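Local structure of capsid (Human calicivirus NLV/Boxer/2001/US, 4RDL) at residues V258-H263 against P291-F296; F14-I19 against Q235-H240; N43-F48 against P204-G209; E212-F217 against E274-C279. The protein forms the capsid of a human norovirus, and its protruding domain, the part described here, binds histo-blood group glycans such as the Lewis y tetrasaccharide. One frame throughout, in Å; residues are numbered along the deposited sequence.

All four contacts lie in the part of the protrusion domain built round the curled antiparallel sheet, probably the P1 subdomain, and not on the sheet that carries Asp-114 and His-116 of a glycan pocket. Interactions 3 and 4 are close neighbours, about 9 Å between centres, with Ile-205 meeting Tyr-276. Interactions 1 and 3 are the most distant, at about 27 Å between centres. Phe-296, Phe-217, Met-277 and Phe-237 bring interactions 1, 2 and 4 together in one hydrophobic core. Along the chain the segments of interaction 3 both fall between 14-19 and 235-240, whereas interaction 4 crosses interactions 1 and 2, so early and late parts of the sequence build one compact unit.

Interaction 1 (V258-H263 against P291-F296); sequences VDPDTH and PINGVF
Val-258 and Val-295 form the last antiparallel hydrogen-bonded pair between strands 252-258 and 295-302, at the end of their pairing in the curled sheet, where one chain leaves its strand and the other enters its own. The two bonds are unequal in direction. Val-258 N reaches Val-295 O at 2.8 Å, tilted 30° from the carbonyl plane, while Val-295 N meets Val-258 O at 2.9 Å in the carbonyl plane. Packing round this pair is close: Val-258 O also lies 3.2 Å from Gly-294 CA. With chi1 at -48°, Val-258 places CG2 between its backbone N and carbonyl carbon, where it rests 3.4 Å from Val-295 O. Beyond the bridge, the ring of Pro-260 lies against the Asn-293 backbone, with CG 3.4 Å from Asn-293 O, and crosses the amide side chain at about a right angle. Its CB also meets Val-295 CG2 at 4.3 Å. The Tyr-257 hydroxyl is hydrogen-bonded to Pro-291 O and Gly-294 N of the facing loop. On the strand 252-258 side the turn is tied by the backbone bond from His-263 N to Asp-259 O. Asp-259 OD2 is gripped from opposite faces of its carboxylate plane, by Asp-261 N at 2.8 Å, which makes an Asx turn, and by Thr-262 N at 2.9 Å, which makes an Asx motif.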
loop_
_atom_site.group_PDB
_atom_site.type_symbol
_atom_site.label_atom_id
_atom_site.label_comp_id
_atom_site.label_asym_id
_atom_site.label_seq_id
_atom_site.Cartn_x
_atom_site.Cartn_y
_atom_site.Cartn_z
ATOM N N VAL A 258 18.583 -8.460 -12.881
ATOM C CA VAL A 258 19.981 -8.044 -12.811
ATOM C C VAL A 258 20.437 -7.573 -11.433
ATOM O O VAL A 258 19.637 -7.087 -10.621
ATOM C CB VAL A 258 20.298 -6.957 -13.858
ATOM C CG1 VAL A 258 19.766 -7.364 -15.229
ATOM C CG2 VAL A 258 19.747 -5.595 -13.425
ATOM N N ASP A 259 21.732 -7.718 -11.183
ATOM C CA ASP A 259 22.353 -7.196 -9.974
ATOM C C ASP A 259 22.123 -5.691 -9.938
ATOM O O ASP A 259 22.359 -5.013 -10.929
ATOM C CB ASP A 259 23.849 -7.504 -9.994
ATOM C CG ASP A 259 24.554 -7.058 -8.733
ATOM O OD1 ASP A 259 24.836 -7.920 -7.872
ATOM O OD2 ASP A 259 24.830 -5.848 -8.597
ATOM N N PRO A 260 21.653 -5.164 -8.796
ATOM C CA PRO A 260 21.245 -3.757 -8.736
ATOM C C PRO A 260 22.416 -2.787 -8.861
ATOM O O PRO A 260 22.200 -1.611 -9.149
ATOM C CB PRO A 260 20.614 -3.637 -7.346
ATOM C CG PRO A 260 21.285 -4.705 -6.540
ATOM C CD PRO A 260 21.493 -5.842 -7.495
ATOM N N ASP A 261 23.635 -3.275 -8.653
ATOM C CA ASP A 261 24.814 -2.419 -8.690
ATOM C C ASP A 261 25.656 -2.574 -9.955
ATOM O O ASP A 261 26.182 -1.592 -10.475
ATOM C CB ASP A 261 25.670 -2.652 -7.447
ATOM C CG ASP A 261 24.889 -2.436 -6.167
ATOM O OD1 ASP A 261 24.607 -1.267 -5.835
ATOM O OD2 ASP A 261 24.548 -3.434 -5.500
ATOM N N THR A 262 25.779 -3.801 -10.451
ATOM C CA THR A 262 26.602 -4.061 -11.632
ATOM C C THR A 262 25.771 -4.247 -12.901
ATOM O O THR A 262 26.299 -4.184 -14.014
ATOM C CB THR A 262 27.457 -5.317 -11.444
ATOM O OG1 THR A 262 26.604 -6.471 -11.415
ATOM C CG2 THR A 262 28.262 -5.230 -10.149
ATOM N N HIS A 263 24.478 -4.497 -12.723
ATOM C CA HIS A 263 23.555 -4.731 -13.833
ATOM C C HIS A 263 23.848 -6.023 -14.592
ATOM O O HIS A 263 23.352 -6.239 -15.703
ATOM C CB HIS A 263 23.515 -3.524 -14.772
ATOM C CG HIS A 263 22.941 -2.298 -14.137
ATOM N ND1 HIS A 263 22.002 -2.355 -13.129
ATOM C CD2 HIS A 263 23.181 -0.981 -14.352
ATOM C CE1 HIS A 263 21.682 -1.128 -12.757
ATOM N NE2 HIS A 263 22.385 -0.276 -13.483
ATOM N N PRO A 291 19.488 -13.708 -5.390
ATOM C CA PRO A 291 19.248 -12.697 -4.364
ATOM C C PRO A 291 17.848 -12.108 -4.554
ATOM O O PRO A 291 17.255 -12.268 -5.627
ATOM C CB PRO A 291 20.327 -11.654 -4.658
ATOM C CG PRO A 291 20.507 -11.743 -6.133
ATOM C CD PRO A 291 20.389 -13.217 -6.448
ATOM N N ILE A 292 17.327 -11.434 -3.534
ATOM C CA ILE A 292 15.971 -10.887 -3.602
ATOM C C ILE A 292 15.956 -9.394 -3.924
ATOM O O ILE A 292 14.886 -8.782 -3.999
ATOM C CB ILE A 292 15.178 -11.120 -2.297
ATOM C CG1 ILE A 292 15.807 -10.344 -1.141
ATOM C CG2 ILE A 292 15.083 -12.606 -1.998
ATOM C CD1 ILE A 292 14.938 -10.330 0.101
ATOM N N ASN A 293 17.140 -8.809 -4.112
ATOM C CA ASN A 293 17.252 -7.371 -4.340
ATOM C C ASN A 293 17.652 -7.005 -5.771
ATOM O O ASN A 293 18.154 -5.911 -6.022
ATOM C CB ASN A 293 18.211 -6.728 -3.333
ATOM C CG ASN A 293 19.643 -7.187 -3.517
ATOM O OD1 ASN A 293 19.901 -8.193 -4.176
ATOM N ND2 ASN A 293 20.584 -6.446 -2.943
ATOM N N GLY A 294 17.420 -7.921 -6.705
ATOM C CA GLY A 294 17.682 -7.650 -8.107
ATOM C C GLY A 294 16.614 -6.762 -8.721
ATOM O O GLY A 294 15.562 -6.513 -8.125
ATOM N N VAL A 295 16.891 -6.306 -9.936
ATOM C CA VAL A 295 16.010 -5.411 -10.672
ATOM C C VAL A 295 15.637 -6.076 -11.990
ATOM O O VAL A 295 16.516 -6.542 -12.709
ATOM C CB VAL A 295 16.712 -4.062 -10.956
ATOM C CG1 VAL A 295 15.847 -3.191 -11.844
ATOM C CG2 VAL A 295 17.035 -3.340 -9.643
ATOM N N PHE A 296 14.345 -6.149 -12.296
ATOM C CA PHE A 296 13.923 -6.664 -13.596
ATOM C C PHE A 296 14.118 -5.588 -14.651
ATOM O O PHE A 296 13.759 -4.428 -14.442
ATOM C CB PHE A 296 12.467 -7.147 -13.587
ATOM C CG PHE A 296 12.224 -8.323 -12.689
ATOM C CD1 PHE A 296 12.376 -9.615 -13.172
ATOM C CD2 PHE A 296 11.845 -8.141 -11.363
ATOM C CE1 PHE A 296 12.165 -10.710 -12.355
ATOM C CE2 PHE A 296 11.635 -9.232 -10.536
ATOM C CZ PHE A 296 11.796 -10.521 -11.035
HETATM O O HOH W 1 23.727 -6.478 -4.185
#

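Interaction 2 (F14-I19 against Q235-H240); sequences FSVPNI and QEFVSH
The first turns of helix 235-244 receive Pro-17 of the extended N-terminal chain, whose ring wedges between Phe-237 and His-240, three residues apart on the helix. Pro-17 CD makes a CH-pi contact with each: it stands 3.7 Å from the Phe-237 ring centroid, 17° off the normal, and 4.1 Å from the His-240 centroid. The neighbouring CG touches His-240 CB at 3.7 Å and Glu-236 O at 3.6 Å. Val-16 brings CB to 3.9 Å from Phe-237 CE2. The histidine, its CG anti to the backbone N (chi1 -171°), reaches back along the N-terminal chain and donates from NE2 to Ser-15 OG at 2.9 Å, with the oxygen only 6° out of the ring plane. Over one face the same ring carries the backbone between Val-16 and Pro-17. Asn-243 of the second subunit packs on both Pro-17 and His-240, and its OD1 accepts from Asn-18 N, so the contact lies at the dimer interface. The donated bond requires a proton on His-240 NE2, and the bond and the packing over its face should restrict rotation of the imidazole.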
loop_
_atom_site.group_PDB
_atom_site.type_symbol
_atom_site.label_atom_id
_atom_site.label_comp_id
_atom_site.label_asym_id
_atom_site.label_seq_id
_atom_site.Cartn_x
_atom_site.Cartn_y
_atom_site.Cartn_z
ATOM N N PHE A 14 7.649 -0.633 -24.322
ATOM C CA PHE A 14 7.343 -1.372 -23.107
ATOM C C PHE A 14 8.517 -1.299 -22.134
ATOM O O PHE A 14 9.669 -1.159 -22.540
ATOM C CB PHE A 14 7.030 -2.832 -23.454
ATOM C CG PHE A 14 6.688 -3.677 -22.265
ATOM C CD1 PHE A 14 5.449 -3.571 -21.655
ATOM C CD2 PHE A 14 7.609 -4.580 -21.755
ATOM C CE1 PHE A 14 5.136 -4.349 -20.550
ATOM C CE2 PHE A 14 7.302 -5.359 -20.656
ATOM C CZ PHE A 14 6.063 -5.244 -20.052
ATOM N N SER A 15 8.215 -1.382 -20.845
ATOM C CA SER A 15 9.240 -1.420 -19.811
ATOM C C SER A 15 8.624 -1.992 -18.548
ATOM O O SER A 15 7.400 -2.074 -18.426
ATOM C CB SER A 15 9.789 -0.019 -19.530
ATOM O OG SER A 15 8.775 0.809 -18.976
ATOM N N VAL A 16 9.477 -2.418 -17.623
ATOM C CA VAL A 16 9.015 -2.813 -16.295
ATOM C C VAL A 16 9.681 -1.901 -15.269
ATOM O O VAL A 16 10.671 -1.238 -15.583
ATOM C CB VAL A 16 9.315 -4.297 -15.998
ATOM C CG1 VAL A 16 8.628 -5.192 -17.024
ATOM C CG2 VAL A 16 10.820 -4.562 -15.956
ATOM N N PRO A 17 9.142 -1.848 -14.041
ATOM C CA PRO A 17 9.752 -0.954 -13.058
ATOM C C PRO A 17 11.237 -1.222 -12.829
ATOM O O PRO A 17 11.688 -2.373 -12.790
ATOM C CB PRO A 17 8.959 -1.242 -11.780
ATOM C CG PRO A 17 7.633 -1.717 -12.265
ATOM C CD PRO A 17 7.937 -2.513 -13.511
ATOM N N ASN A 18 11.966 -0.122 -12.698
ATOM C CA ASN A 18 13.365 -0.070 -12.322
ATOM C C ASN A 18 13.439 0.117 -10.809
ATOM O O ASN A 18 13.976 1.116 -10.312
ATOM C CB ASN A 18 14.007 1.127 -13.021
ATOM C CG ASN A 18 15.470 1.271 -12.717
ATOM O OD1 ASN A 18 16.188 0.281 -12.589
ATOM N ND2 ASN A 18 15.930 2.513 -12.606
ATOM N N ILE A 19 12.838 -0.831 -10.098
ATOM C CA ILE A 19 12.819 -0.878 -8.638
ATOM C C ILE A 19 13.217 -2.281 -8.193
ATOM O O ILE A 19 12.707 -3.273 -8.726
ATOM C CB ILE A 19 11.400 -0.612 -8.092
ATOM C CG1 ILE A 19 10.891 0.762 -8.523
ATOM C CG2 ILE A 19 11.368 -0.730 -6.565
ATOM C CD1 ILE A 19 9.422 0.960 -8.296
ATOM N N GLN A 235 2.744 -5.500 -7.112
ATOM C CA GLN A 235 1.741 -4.465 -7.318
ATOM C C GLN A 235 2.282 -3.311 -8.169
ATOM O O GLN A 235 1.573 -2.745 -9.001
ATOM C CB GLN A 235 1.229 -3.925 -5.987
ATOM C CG GLN A 235 0.120 -2.894 -6.163
ATOM C CD GLN A 235 -1.091 -3.472 -6.874
ATOM O OE1 GLN A 235 -1.357 -4.670 -6.788
ATOM N NE2 GLN A 235 -1.844 -2.616 -7.570
ATOM N N GLU A 236 3.543 -2.954 -7.965
ATOM C CA GLU A 236 4.082 -1.815 -8.688
ATOM C C GLU A 236 4.271 -2.128 -10.181
ATOM O O GLU A 236 4.328 -1.213 -10.992
ATOM C CB GLU A 236 5.352 -1.276 -8.032
ATOM C CG GLU A 236 5.099 -0.520 -6.719
ATOM C CD GLU A 236 4.876 -1.436 -5.516
ATOM O OE1 GLU A 236 4.545 -0.909 -4.426
ATOM O OE2 GLU A 236 5.031 -2.675 -5.645
ATOM N N PHE A 237 4.341 -3.408 -10.549
ATOM C CA PHE A 237 4.279 -3.751 -11.976
ATOM C C PHE A 237 2.898 -3.394 -12.521
ATOM O O PHE A 237 2.775 -2.889 -13.640
ATOM C CB PHE A 237 4.512 -5.247 -12.223
ATOM C CG PHE A 237 5.959 -5.637 -12.387
ATOM C CD1 PHE A 237 6.914 -5.264 -11.453
ATOM C CD2 PHE A 237 6.348 -6.437 -13.451
ATOM C CE1 PHE A 237 8.238 -5.657 -11.600
ATOM C CE2 PHE A 237 7.674 -6.837 -13.601
ATOM C CZ PHE A 237 8.614 -6.444 -12.680
ATOM N N VAL A 238 1.857 -3.686 -11.745
ATOM C CA VAL A 238 0.494 -3.400 -12.190
ATOM C C VAL A 238 0.319 -1.905 -12.475
ATOM O O VAL A 238 -0.132 -1.513 -13.560
ATOM C CB VAL A 238 -0.569 -3.867 -11.159
ATOM C CG1 VAL A 238 -1.970 -3.475 -11.625
ATOM C CG2 VAL A 238 -0.468 -5.369 -10.927
ATOM N N SER A 239 0.664 -1.060 -11.506
ATOM C CA SER A 239 0.486 0.379 -11.700
ATOM C C SER A 239 1.380 0.886 -12.829
ATOM O O SER A 239 1.006 1.800 -13.560
ATOM C CB SER A 239 0.720 1.163 -10.408
ATOM O OG SER A 239 1.956 0.835 -9.812
ATOM N N HIS A 240 2.551 0.273 -12.982
ATOM C CA HIS A 240 3.453 0.645 -14.063
ATOM C C HIS A 240 2.787 0.420 -15.420
ATOM O O HIS A 240 2.793 1.307 -16.274
ATOM C CB HIS A 240 4.757 -0.143 -13.969
ATOM C CG HIS A 240 5.817 0.333 -14.911
ATOM N ND1 HIS A 240 6.546 1.483 -14.688
ATOM C CD2 HIS A 240 6.279 -0.185 -16.076
ATOM C CE1 HIS A 240 7.411 1.650 -15.673
ATOM N NE2 HIS A 240 7.268 0.652 -16.529
#

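Interaction 3 (N43-F48 against P204-G209); sequences NQVPQF and PIYPPG
Pro-46 O receives the backbone N of Ile-205 at 3.0 Å, nearly along the C=O axis (174°), and the same oxygen takes a CA-H...O contact from Pro-204. This is the one hydrogen bond between the two loops, and the side chains close round it. Val-45 points into the facing chain between Pro-204 and Tyr-206: its CG1, anti to the backbone N (chi1 179°), lies 3.7 Å from Pro-204 CB and 3.4 Å from Ile-205 O, while CG2 touches Tyr-206 CE1 at 3.5 Å. CG1 also makes an off-centre CH-pi contact with the tyrosine ring. Gln-47, extended, runs alongside the Pro-204 ring and points the same way, with OE1 3.5 Å from CG and NE2 3.6 Å from CD of that proline. The amide is held there by a hydrogen bond from NE2 to Ala-202 O. Pro-46 CG meets Ile-205 CB at 4.0 Å, the two side chains crossing at about a right angle. Further out, Phe-48 lays a ring face against Pro-46 CB, meets Trp-186 and takes a cation-pi contact from Arg-28. Both loops pack against the curled antiparallel sheet of the protrusion domain: Pro-46 and Ile-205 meet Ile-214 of strand 213-220, and Ile-205 also Tyr-276 of strand 276-279.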
loop_
_atom_site.group_PDB
_atom_site.type_symbol
_atom_site.label_atom_id
_atom_site.label_comp_id
_atom_site.label_asym_id
_atom_site.label_seq_id
_atom_site.Cartn_x
_atom_site.Cartn_y
_atom_site.Cartn_z
ATOM N N ASN A 43 0.456 -28.572 -11.043
ATOM C CA ASN A 43 -0.937 -28.772 -11.420
ATOM C C ASN A 43 -1.908 -27.786 -10.772
ATOM O O ASN A 43 -3.037 -27.639 -11.233
ATOM C CB ASN A 43 -1.374 -30.211 -11.134
ATOM C CG ASN A 43 -0.667 -31.220 -12.017
ATOM O OD1 ASN A 43 -0.121 -32.211 -11.534
ATOM N ND2 ASN A 43 -0.672 -30.967 -13.323
ATOM N N GLN A 44 -1.474 -27.115 -9.707
ATOM C CA GLN A 44 -2.328 -26.128 -9.051
ATOM C C GLN A 44 -2.318 -24.822 -9.838
ATOM O O GLN A 44 -1.295 -24.142 -9.938
ATOM C CB GLN A 44 -1.921 -25.903 -7.591
ATOM C CG GLN A 44 -0.574 -25.241 -7.398
ATOM C CD GLN A 44 -0.235 -25.054 -5.936
ATOM O OE1 GLN A 44 -1.085 -25.232 -5.062
ATOM N NE2 GLN A 44 1.013 -24.696 -5.657
ATOM N N VAL A 45 -3.476 -24.494 -10.398
ATOM C CA VAL A 45 -3.621 -23.409 -11.349
ATOM C C VAL A 45 -3.888 -22.095 -10.625
ATOM O O VAL A 45 -4.819 -22.001 -9.830
ATOM C CB VAL A 45 -4.793 -23.707 -12.307
ATOM C CG1 VAL A 45 -4.989 -22.579 -13.312
ATOM C CG2 VAL A 45 -4.570 -25.044 -13.014
ATOM N N PRO A 46 -3.058 -21.073 -10.881
ATOM C CA PRO A 46 -3.378 -19.772 -10.287
ATOM C C PRO A 46 -4.501 -19.072 -11.048
ATOM O O PRO A 46 -4.499 -19.041 -12.284
ATOM C CB PRO A 46 -2.067 -18.992 -10.437
ATOM C CG PRO A 46 -1.441 -19.568 -11.655
ATOM C CD PRO A 46 -1.797 -21.037 -11.645
ATOM N N GLN A 47 -5.459 -18.528 -10.308
ATOM C CA GLN A 47 -6.491 -17.687 -10.893
ATOM C C GLN A 47 -6.768 -16.557 -9.913
ATOM O O GLN A 47 -7.916 -16.275 -9.553
ATOM C CB GLN A 47 -7.763 -18.479 -11.222
ATOM C CG GLN A 47 -8.772 -17.652 -12.014
ATOM C CD GLN A 47 -9.969 -18.442 -12.501
ATOM O OE1 GLN A 47 -10.113 -19.629 -12.213
ATOM N NE2 GLN A 47 -10.842 -17.775 -13.251
ATOM N N PHE A 48 -5.689 -15.920 -9.472
ATOM C CA PHE A 48 -5.793 -14.800 -8.553
ATOM C C PHE A 48 -6.622 -13.703 -9.208
ATOM O O PHE A 48 -6.628 -13.571 -10.436
ATOM C CB PHE A 48 -4.404 -14.281 -8.182
ATOM C CG PHE A 48 -3.472 -15.355 -7.700
ATOM C CD1 PHE A 48 -3.950 -16.409 -6.938
ATOM C CD2 PHE A 48 -2.125 -15.322 -8.030
ATOM C CE1 PHE A 48 -3.091 -17.416 -6.504
ATOM C CE2 PHE A 48 -1.267 -16.310 -7.594
ATOM C CZ PHE A 48 -1.751 -17.369 -6.843
ATOM N N PRO A 204 -7.868 -18.231 -15.497
ATOM C CA PRO A 204 -6.824 -19.116 -14.970
ATOM C C PRO A 204 -5.565 -19.004 -15.825
ATOM O O PRO A 204 -5.670 -18.700 -17.016
ATOM C CB PRO A 204 -7.434 -20.519 -15.130
ATOM C CG PRO A 204 -8.881 -20.300 -15.411
ATOM C CD PRO A 204 -8.977 -18.986 -16.099
ATOM N N ILE A 205 -4.398 -19.238 -15.232
ATOM C CA ILE A 205 -3.144 -19.215 -15.986
ATOM C C ILE A 205 -2.479 -20.584 -16.045
ATOM O O ILE A 205 -2.370 -21.280 -15.037
ATOM C CB ILE A 205 -2.123 -18.217 -15.397
ATOM C CG1 ILE A 205 -2.755 -16.830 -15.236
ATOM C CG2 ILE A 205 -0.874 -18.166 -16.277
ATOM C CD1 ILE A 205 -1.897 -15.855 -14.460
ATOM N N TYR A 206 -2.029 -20.950 -17.243
ATOM C CA TYR A 206 -1.299 -22.198 -17.477
ATOM C C TYR A 206 0.050 -21.904 -18.109
ATOM O O TYR A 206 0.167 -20.994 -18.935
ATOM C CB TYR A 206 -2.094 -23.117 -18.401
ATOM C CG TYR A 206 -3.477 -23.425 -17.894
ATOM C CD1 TYR A 206 -3.682 -24.401 -16.926
ATOM C CD2 TYR A 206 -4.580 -22.736 -18.374
ATOM C CE1 TYR A 206 -4.948 -24.680 -16.455
ATOM C CE2 TYR A 206 -5.845 -23.008 -17.908
ATOM C CZ TYR A 206 -6.025 -23.979 -16.950
ATOM O OH TYR A 206 -7.289 -24.251 -16.487
ATOM N N PRO A 207 1.073 -22.684 -17.734
ATOM C CA PRO A 207 2.419 -22.505 -18.289
ATOM C C PRO A 207 2.447 -22.890 -19.769
ATOM O O PRO A 207 1.684 -23.756 -20.195
ATOM C CB PRO A 207 3.266 -23.460 -17.450
ATOM C CG PRO A 207 2.315 -24.546 -17.072
ATOM C CD PRO A 207 0.988 -23.871 -16.865
ATOM N N PRO A 208 3.312 -22.233 -20.553
ATOM C CA PRO A 208 3.304 -22.342 -22.020
ATOM C C PRO A 208 4.063 -23.533 -22.610
ATOM O O PRO A 208 3.805 -23.889 -23.759
ATOM C CB PRO A 208 3.971 -21.038 -22.461
ATOM C CG PRO A 208 4.905 -20.713 -21.343
ATOM C CD PRO A 208 4.219 -21.173 -20.080
ATOM N N GLY A 209 4.979 -24.130 -21.854
ATOM C CA GLY A 209 5.827 -25.184 -22.388
ATOM C C GLY A 209 7.291 -24.787 -22.354
ATOM O O GLY A 209 7.673 -23.885 -21.614
#

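Interaction 4 (E212-F217 against E274-C279); sequences EAIVYF and EGYMTC
Strands 213-217 and 276-279 run antiparallel but strongly twisted, their short axes 117° apart and 4.5 Å from each other at closest approach. Ala-213 and Cys-279 are a hydrogen-bonded pair, Ala-213 N giving to Cys-279 O and Cys-279 N to Ala-213 O, and Ile-214 faces Thr-278 as a non-hydrogen-bonded pair. Further along, Val-215 N still reaches Met-277 O at 2.9 Å, but the strands part and a water takes over the return link, accepting from Met-277 N and lying 2.7 Å from Val-215 O, to which it can donate. At the other end Thr-278 OG1 donates to Glu-212 OE1 at 2.7 Å from above the carboxylate plane, 49° out of it. Tyr-272 OH is a second partner of OE1, and Lys-270 forms a salt bridge with OE2, which would tend to keep this buried acid ionised. Val-215 CG2 lies 3.9 Å from Cys-279 SG. Met-277, bent at chi3 (73°), brings CE 3.6 Å from Phe-217 CZ in the ring plane, with SD also at the ring edge in a Met-aromatic contact. The pair belongs to the curled antiparallel sheet of the protrusion domain, in which strand 276-279 lies between strands 213-220 and 265-272.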
loop_
_atom_site.group_PDB
_atom_site.type_symbol
_atom_site.label_atom_id
_atom_site.label_comp_id
_atom_site.label_asym_id
_atom_site.label_seq_id
_atom_site.Cartn_x
_atom_site.Cartn_y
_atom_site.Cartn_z
ATOM N N GLU A 212 9.013 -24.322 -19.105
ATOM C CA GLU A 212 8.712 -23.136 -18.313
ATOM C C GLU A 212 7.725 -23.384 -17.180
ATOM O O GLU A 212 6.828 -24.229 -17.267
ATOM C CB GLU A 212 8.235 -21.990 -19.206
ATOM C CG GLU A 212 9.311 -21.560 -20.204
ATOM C CD GLU A 212 8.851 -20.512 -21.195
ATOM O OE1 GLU A 212 7.893 -19.765 -20.904
ATOM O OE2 GLU A 212 9.470 -20.438 -22.280
ATOM N N ALA A 213 7.922 -22.625 -16.112
ATOM C CA ALA A 213 7.059 -22.680 -14.936
ATOM C C ALA A 213 6.683 -21.265 -14.528
ATOM O O ALA A 213 7.499 -20.347 -14.603
ATOM C CB ALA A 213 7.772 -23.392 -13.790
ATOM N N ILE A 214 5.443 -21.095 -14.082
ATOM C CA ILE A 214 4.971 -19.805 -13.603
ATOM C C ILE A 214 5.757 -19.374 -12.367
ATOM O O ILE A 214 6.025 -20.184 -11.461
ATOM C CB ILE A 214 3.468 -19.869 -13.278
ATOM C CG1 ILE A 214 2.667 -20.182 -14.553
ATOM C CG2 ILE A 214 2.988 -18.581 -12.628
ATOM C CD1 ILE A 214 1.223 -20.538 -14.305
ATOM N N VAL A 215 6.137 -18.099 -12.343
ATOM C CA VAL A 215 6.838 -17.514 -11.207
ATOM C C VAL A 215 5.867 -16.829 -10.255
ATOM O O VAL A 215 5.004 -16.057 -10.675
ATOM C CB VAL A 215 7.875 -16.480 -11.699
ATOM C CG1 VAL A 215 8.528 -15.762 -10.522
ATOM C CG2 VAL A 215 8.935 -17.170 -12.589
ATOM N N TYR A 216 6.019 -17.131 -8.972
ATOM C CA TYR A 216 5.254 -16.477 -7.907
ATOM C C TYR A 216 6.157 -15.590 -7.077
ATOM O O TYR A 216 7.266 -15.981 -6.702
ATOM C CB TYR A 216 4.585 -17.520 -7.011
ATOM C CG TYR A 216 3.630 -18.384 -7.779
ATOM C CD1 TYR A 216 2.362 -17.920 -8.098
ATOM C CD2 TYR A 216 4.012 -19.640 -8.235
ATOM C CE1 TYR A 216 1.485 -18.692 -8.815
ATOM C CE2 TYR A 216 3.139 -20.425 -8.951
ATOM C CZ TYR A 216 1.874 -19.945 -9.236
ATOM O OH TYR A 216 0.987 -20.715 -9.951
ATOM N N PHE A 217 5.686 -14.377 -6.826
ATOM C CA PHE A 217 6.340 -13.482 -5.897
ATOM C C PHE A 217 5.724 -13.727 -4.538
ATOM O O PHE A 217 4.502 -13.801 -4.415
ATOM C CB PHE A 217 6.158 -12.045 -6.378
ATOM C CG PHE A 217 6.726 -11.826 -7.744
ATOM C CD1 PHE A 217 8.066 -11.502 -7.899
ATOM C CD2 PHE A 217 5.945 -12.015 -8.873
ATOM C CE1 PHE A 217 8.608 -11.354 -9.160
ATOM C CE2 PHE A 217 6.481 -11.869 -10.139
ATOM C CZ PHE A 217 7.809 -11.530 -10.284
ATOM N N GLU A 274 -0.727 -11.867 -20.959
ATOM C CA GLU A 274 -1.757 -12.037 -19.934
ATOM C C GLU A 274 -1.354 -11.477 -18.564
ATOM O O GLU A 274 -2.186 -11.368 -17.673
ATOM C CB GLU A 274 -2.140 -13.518 -19.808
ATOM C CG GLU A 274 -2.837 -14.087 -21.036
ATOM C CD GLU A 274 -1.886 -14.537 -22.141
ATOM O OE1 GLU A 274 -0.650 -14.461 -21.976
ATOM O OE2 GLU A 274 -2.397 -14.979 -23.190
ATOM N N GLY A 275 -0.078 -11.141 -18.396
ATOM C CA GLY A 275 0.371 -10.496 -17.171
ATOM C C GLY A 275 0.897 -11.456 -16.118
ATOM O O GLY A 275 0.463 -11.427 -14.969
ATOM N N TYR A 276 1.820 -12.318 -16.508
ATOM C CA TYR A 276 2.517 -13.190 -15.567
ATOM C C TYR A 276 3.872 -13.509 -16.173
ATOM O O TYR A 276 4.120 -13.223 -17.354
ATOM C CB TYR A 276 1.727 -14.485 -15.313
ATOM C CG TYR A 276 1.655 -15.400 -16.518
ATOM C CD1 TYR A 276 2.512 -16.486 -16.640
ATOM C CD2 TYR A 276 0.731 -15.180 -17.534
ATOM C CE1 TYR A 276 2.462 -17.320 -17.742
ATOM C CE2 TYR A 276 0.671 -16.014 -18.641
ATOM C CZ TYR A 276 1.538 -17.082 -18.734
ATOM O OH TYR A 276 1.489 -17.917 -19.832
ATOM N N MET A 277 4.771 -14.083 -15.388
ATOM C CA MET A 277 6.056 -14.458 -15.958
ATOM C C MET A 277 6.452 -15.893 -15.663
ATOM O O MET A 277 5.923 -16.529 -14.750
ATOM C CB MET A 277 7.174 -13.461 -15.618
ATOM C CG MET A 277 7.712 -13.537 -14.224
ATOM S SD MET A 277 9.052 -12.343 -13.893
ATOM C CE MET A 277 8.180 -10.775 -13.816
ATOM N N THR A 278 7.358 -16.411 -16.481
ATOM C CA THR A 278 7.846 -17.765 -16.320
ATOM C C THR A 278 9.360 -17.781 -16.261
ATOM O O THR A 278 10.025 -16.791 -16.600
ATOM C CB THR A 278 7.428 -18.659 -17.484
ATOM O OG1 THR A 278 8.067 -18.189 -18.677
ATOM C CG2 THR A 278 5.909 -18.646 -17.663
ATOM N N CYS A 279 9.892 -18.918 -15.831
ATOM C CA CYS A 279 11.318 -19.182 -15.859
ATOM C C CYS A 279 11.494 -20.663 -16.139
ATOM O O CYS A 279 10.531 -21.426 -16.118
ATOM C CB CYS A 279 11.945 -18.867 -14.501
ATOM S SG CYS A 279 11.464 -20.039 -13.185
HETATM O O HOH W 2 4.089 -14.521 -12.741
#